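Local coordinates for protein glycerol dehydrogenase (Schizosaccharomyces pombe, PDB 1TA9) that probably oxidises glycerol to dihydroxyacetone with NAD(+) as a zinc-dependent glycerol dehydrogenase, serving the assimilation of glycerol, at residues B[177-182]-B[216-221]; B[221-226]-B[277-282]. All blocks are in the same frame, centred on the assembly; numbering follows the deposited sequence.

Contact 1 of 2, residues B[177-182]-B[216-221]; sequences TTASSD and DVIVRA. With K (potassium ion), chain J.
I218 presses its side chain against segment 177-182, in the loop after strand 172-176 of the parallel sheet. From CB two branches part. The methyl CG2 meets the CB of A179 at 4.1 Å, an apolar pair. The other branch starts with CG1 anti to the carbonyl carbon (chi1 -53°) and bends again at chi2 (-56°), which lays CD1 over the flat face of the peptide joining T177 and T178; CD1 stands 3.3 Å from T177 C and 3.4 Å from T178 N. One helical residue earlier, V217 brings CG1 to 3.5 Å from T177 O and alongside T177 CB. A221 CB touches T178 CG2 at 4.1 Å. The solvent side of helix 215-220 carries its own salt bridge, R220 NE to D216 OD1 (3.0 Å), with D216 OD1 in the guanidinium plane and D216 OD2 held by R76. Farther along the loop, D182 OD2 binds potassium at 2.7 Å, a site shared with D232. T177, T178, A179 and S180 belong to the probable NAD(+) site of this Rossmann-like domain, and D182 probably contacts substrate. Helix and probable cofactor loop thus meet by van der Waals contact, largely of methyls with backbone, and the hydroxyls of T177 and T178 take no part in it.

Contact 2 of 2, residues B[221-226]-B[277-282]; sequences APVRFL and SAILSN
N282 supplies the polar half of this contact. Its ND2 donates to A221 O at 3.2 Å, nearly in line with the carbonyl (C=O...N angle 164°), although the acceptor is tilted 22° from the amide plane. At the oxygen end of the carboxamide, water 2 donates to N282 OD1 at 2.6 Å and also to P222 O, while accepting a weak bond from L226 N. N282 CG lies anti to the backbone N (chi1 -168°), which carries this buried group to the turn before helix 223-245, tying it to helix 258-284. Both helices belong to the all-helical domain of iron-containing alcohol dehydrogenases, and the first also carries the zinc ligand D232. N282 OD1 also lies against aliphatic carbon, 3.2 Å from L226 CB. In the apolar part, N282 CB faces both V223 CG2 and L226 CD2, 3.8 Å from each. V223 CG2 also meets I279 CG2 at 4.0 Å, and L226 CD2 rests on A278 CB at 4.1 Å. With an alanine replacing N282, A221 O would probably lose this donor and water 2 one of its acceptors. Behind helix 258-284, S277 packs on Y420 of a second subunit.

Overall arrangement
From the N terminus, the chain runs through the parallel sheet to strand 172-176 and enters the loop that holds 177-182. After the hairpin of strands 188-192 and 198-203 and the sheet strand 210-214, helix 215-220 returns to that loop, and contact 1 closes the excursion. A221 ends this contact and opens the next, so the two are in series, neither nested nor crossed, with centres about 9 Å apart. Helix 223-245 then leads into the helical domain, and helix 258-284 returns to the start of helix 223-245 to close contact 2. F225 also touches T178. Together, the contacts link the parallel sheet of the probable NAD(+)-binding domain, through helix 215-220, to the helices of the metal-binding half.

Contact 1 of 2, residues B[177-182]-B[216-221]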
loop_
_atom_site.group_PDB
_atom_site.type_symbol
_atom_site.label_atom_id
_atom_site.label_comp_id
_atom_site.label_asym_id
_atom_site.label_seq_id
_atom_site.Cartn_x
_atom_site.Cartn_y
_atom_site.Cartn_z
ATOM N N THR B 177 12.404 5.292 -43.220
ATOM C CA THR B 177 13.345 4.183 -43.325
ATOM C C THR B 177 14.173 4.003 -42.051
ATOM O O THR B 177 15.037 3.125 -41.966
ATOM C CB THR B 177 14.270 4.363 -44.541
ATOM O OG1 THR B 177 14.884 5.655 -44.496
ATOM C CG2 THR B 177 13.463 4.234 -45.829
ATOM N N THR B 178 13.894 4.849 -41.066
ATOM C CA THR B 178 14.533 4.784 -39.757
ATOM C C THR B 178 13.462 5.291 -38.803
ATOM O O THR B 178 12.510 5.942 -39.227
ATOM C CB THR B 178 15.763 5.707 -39.635
ATOM O OG1 THR B 178 15.374 7.056 -39.907
ATOM C CG2 THR B 178 16.859 5.280 -40.606
ATOM N N ALA B 179 13.600 4.986 -37.522
ATOM C CA ALA B 179 12.622 5.442 -36.544
ATOM C C ALA B 179 13.335 6.434 -35.633
ATOM O O ALA B 179 13.407 6.232 -34.423
ATOM C CB ALA B 179 12.102 4.251 -35.741
ATOM N N SER B 180 13.848 7.512 -36.226
ATOM C CA SER B 180 14.611 8.512 -35.481
ATOM C C SER B 180 13.899 9.779 -35.014
ATOM O O SER B 180 14.495 10.592 -34.310
ATOM C CB SER B 180 15.850 8.905 -36.290
ATOM O OG SER B 180 15.481 9.437 -37.548
ATOM N N SER B 181 12.642 9.956 -35.405
ATOM C CA SER B 181 11.863 11.124 -34.997
ATOM C C SER B 181 10.394 10.799 -35.227
ATOM O O SER B 181 10.071 9.784 -35.842
ATOM C CB SER B 181 12.247 12.358 -35.822
ATOM O OG SER B 181 11.558 12.377 -37.065
ATOM N N ASP B 182 9.503 11.653 -34.735
ATOM C CA ASP B 182 8.070 11.424 -34.916
ATOM C C ASP B 182 7.480 12.353 -35.976
ATOM O O ASP B 182 6.291 12.668 -35.949
ATOM C CB ASP B 182 7.318 11.608 -33.588
ATOM C CG ASP B 182 7.652 12.919 -32.898
ATOM O OD1 ASP B 182 8.008 13.884 -33.602
ATOM O OD2 ASP B 182 7.545 12.993 -31.649
ATOM N N ASP B 216 11.820 -4.368 -41.325
ATOM C CA ASP B 216 13.040 -5.093 -41.669
ATOM C C ASP B 216 14.070 -4.037 -42.047
ATOM O O ASP B 216 15.270 -4.195 -41.810
ATOM C CB ASP B 216 12.812 -6.052 -42.836
ATOM C CG ASP B 216 14.011 -6.950 -43.085
ATOM O OD1 ASP B 216 14.758 -6.704 -44.056
ATOM O OD2 ASP B 216 14.215 -7.897 -42.295
ATOM N N VAL B 217 13.591 -2.949 -42.639
ATOM C CA VAL B 217 14.467 -1.848 -43.017
ATOM C C VAL B 217 14.905 -1.128 -41.741
ATOM O O VAL B 217 16.071 -0.759 -41.582
ATOM C CB VAL B 217 13.740 -0.846 -43.929
ATOM C CG1 VAL B 217 14.620 0.379 -44.172
ATOM C CG2 VAL B 217 13.377 -1.515 -45.248
ATOM N N ILE B 218 13.960 -0.939 -40.827
ATOM C CA ILE B 218 14.252 -0.258 -39.573
ATOM C C ILE B 218 15.268 -1.022 -38.713
ATOM O O ILE B 218 16.217 -0.430 -38.197
ATOM C CB ILE B 218 12.957 -0.038 -38.737
ATOM C CG1 ILE B 218 11.889 0.672 -39.577
ATOM C CG2 ILE B 218 13.275 0.776 -37.497
ATOM C CD1 ILE B 218 12.334 1.996 -40.182
ATOM N N VAL B 219 15.086 -2.332 -38.573
ATOM C CA VAL B 219 15.988 -3.125 -37.736
ATOM C C VAL B 219 17.409 -3.220 -38.302
ATOM O O VAL B 219 18.357 -3.475 -37.560
ATOM C CB VAL B 219 15.432 -4.556 -37.500
ATOM C CG1 VAL B 219 15.722 -5.444 -38.697
ATOM C CG2 VAL B 219 16.025 -5.149 -36.219
ATOM N N ARG B 220 17.551 -3.004 -39.609
ATOM C CA ARG B 220 18.857 -3.064 -40.271
ATOM C C ARG B 220 19.643 -1.761 -40.163
ATOM O O ARG B 220 20.841 -1.724 -40.437
ATOM C CB ARG B 220 18.688 -3.417 -41.755
ATOM C CG ARG B 220 18.324 -4.867 -42.030
ATOM C CD ARG B 220 18.009 -5.071 -43.512
ATOM N NE ARG B 220 17.720 -6.468 -43.831
ATOM C CZ ARG B 220 18.648 -7.414 -43.957
ATOM N NH1 ARG B 220 19.931 -7.116 -43.794
ATOM N NH2 ARG B 220 18.292 -8.659 -44.249
ATOM N N ALA B 221 18.974 -0.687 -39.769
ATOM C CA ALA B 221 19.644 0.604 -39.647
ATOM C C ALA B 221 20.455 0.679 -38.355
ATOM O O ALA B 221 20.166 -0.028 -37.390
ATOM C CB ALA B 221 18.615 1.722 -39.676
HETATM K K K J . 8.322 14.476 -29.573
HETATM O O HOH W 1 7.074 16.259 -28.189
#

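Contact 2 of 2, residues B[221-226]-B[277-282]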
loop_
_atom_site.group_PDB
_atom_site.type_symbol
_atom_site.label_atom_id
_atom_site.label_comp_id
_atom_site.label_asym_id
_atom_site.label_seq_id
_atom_site.Cartn_x
_atom_site.Cartn_y
_atom_site.Cartn_z
ATOM N N ALA B 221 18.974 -0.687 -39.769
ATOM C CA ALA B 221 19.644 0.604 -39.647
ATOM C C ALA B 221 20.455 0.679 -38.355
ATOM O O ALA B 221 20.166 -0.028 -37.390
ATOM C CB ALA B 221 18.615 1.722 -39.676
ATOM N N PRO B 222 21.494 1.532 -38.327
ATOM C CA PRO B 222 22.325 1.677 -37.125
ATOM C C PRO B 222 21.444 2.031 -35.930
ATOM O O PRO B 222 20.576 2.895 -36.031
ATOM C CB PRO B 222 23.270 2.811 -37.497
ATOM C CG PRO B 222 23.443 2.615 -38.976
ATOM C CD PRO B 222 22.027 2.349 -39.432
ATOM N N VAL B 223 21.674 1.378 -34.797
ATOM C CA VAL B 223 20.858 1.622 -33.612
ATOM C C VAL B 223 20.883 3.073 -33.110
ATOM O O VAL B 223 20.003 3.487 -32.352
ATOM C CB VAL B 223 21.247 0.643 -32.471
ATOM C CG1 VAL B 223 22.638 0.959 -31.957
ATOM C CG2 VAL B 223 20.202 0.695 -31.358
ATOM N N ARG B 224 21.871 3.857 -33.532
ATOM C CA ARG B 224 21.915 5.256 -33.112
ATOM C C ARG B 224 20.621 5.947 -33.575
ATOM O O ARG B 224 20.093 6.820 -32.890
ATOM C CB ARG B 224 23.131 5.971 -33.714
ATOM C CG ARG B 224 23.232 7.436 -33.316
ATOM C CD ARG B 224 24.296 8.203 -34.105
ATOM N NE ARG B 224 24.278 9.624 -33.751
ATOM C CZ ARG B 224 24.914 10.582 -34.417
ATOM N NH1 ARG B 224 25.634 10.287 -35.494
ATOM N NH2 ARG B 224 24.825 11.840 -34.008
ATOM N N PHE B 225 20.106 5.543 -34.733
ATOM C CA PHE B 225 18.874 6.128 -35.267
ATOM C C PHE B 225 17.664 5.857 -34.370
ATOM O O PHE B 225 16.867 6.758 -34.093
ATOM C CB PHE B 225 18.594 5.588 -36.673
ATOM C CG PHE B 225 19.479 6.173 -37.735
ATOM C CD1 PHE B 225 19.238 7.452 -38.232
ATOM C CD2 PHE B 225 20.564 5.456 -38.226
ATOM C CE1 PHE B 225 20.067 8.011 -39.206
ATOM C CE2 PHE B 225 21.404 6.004 -39.201
ATOM C CZ PHE B 225 21.154 7.283 -39.690
ATOM N N LEU B 226 17.519 4.611 -33.932
ATOM C CA LEU B 226 16.403 4.238 -33.063
ATOM C C LEU B 226 16.481 5.024 -31.761
ATOM O O LEU B 226 15.468 5.508 -31.256
ATOM C CB LEU B 226 16.437 2.736 -32.748
ATOM C CG LEU B 226 15.337 2.233 -31.798
ATOM C CD1 LEU B 226 13.993 2.279 -32.514
ATOM C CD2 LEU B 226 15.636 0.810 -31.346
ATOM N N SER B 277 15.001 -2.973 -24.433
ATOM C CA SER B 277 14.937 -4.258 -25.124
ATOM C C SER B 277 14.903 -4.026 -26.641
ATOM O O SER B 277 15.431 -4.828 -27.406
ATOM C CB SER B 277 13.731 -5.097 -24.650
ATOM O OG SER B 277 12.545 -4.336 -24.531
ATOM N N ALA B 278 14.306 -2.918 -27.073
ATOM C CA ALA B 278 14.261 -2.586 -28.501
ATOM C C ALA B 278 15.677 -2.215 -28.945
ATOM O O ALA B 278 16.121 -2.581 -30.035
ATOM C CB ALA B 278 13.323 -1.410 -28.742
ATOM N N ILE B 279 16.376 -1.466 -28.101
ATOM C CA ILE B 279 17.748 -1.072 -28.404
ATOM C C ILE B 279 18.631 -2.314 -28.564
ATOM O O ILE B 279 19.376 -2.440 -29.542
ATOM C CB ILE B 279 18.325 -0.167 -27.288
ATOM C CG1 ILE B 279 17.648 1.207 -27.340
ATOM C CG2 ILE B 279 19.832 -0.034 -27.453
ATOM C CD1 ILE B 279 18.062 2.151 -26.210
ATOM N N LEU B 280 18.558 -3.227 -27.600
ATOM C CA LEU B 280 19.347 -4.454 -27.675
ATOM C C LEU B 280 18.954 -5.248 -28.924
ATOM O O LEU B 280 19.814 -5.773 -29.634
ATOM C CB LEU B 280 19.132 -5.302 -26.411
ATOM C CG LEU B 280 19.711 -4.691 -25.128
ATOM C CD1 LEU B 280 19.183 -5.423 -23.906
ATOM C CD2 LEU B 280 21.233 -4.763 -25.175
ATOM N N SER B 281 17.654 -5.323 -29.198
ATOM C CA SER B 281 17.159 -6.040 -30.370
ATOM C C SER B 281 17.726 -5.451 -31.667
ATOM O O SER B 281 18.251 -6.181 -32.515
ATOM C CB SER B 281 15.623 -5.998 -30.410
ATOM O OG SER B 281 15.059 -6.772 -29.360
ATOM N N ASN B 282 17.615 -4.131 -31.813
ATOM C CA ASN B 282 18.114 -3.417 -32.997
ATOM C C ASN B 282 19.612 -3.702 -33.150
ATOM O O ASN B 282 20.094 -4.025 -34.242
ATOM C CB ASN B 282 17.867 -1.908 -32.810
ATOM C CG ASN B 282 18.080 -1.089 -34.080
ATOM O OD1 ASN B 282 17.797 0.113 -34.093
ATOM N ND2 ASN B 282 18.572 -1.723 -35.146
HETATM O O HOH W 2 17.979 2.195 -35.706
#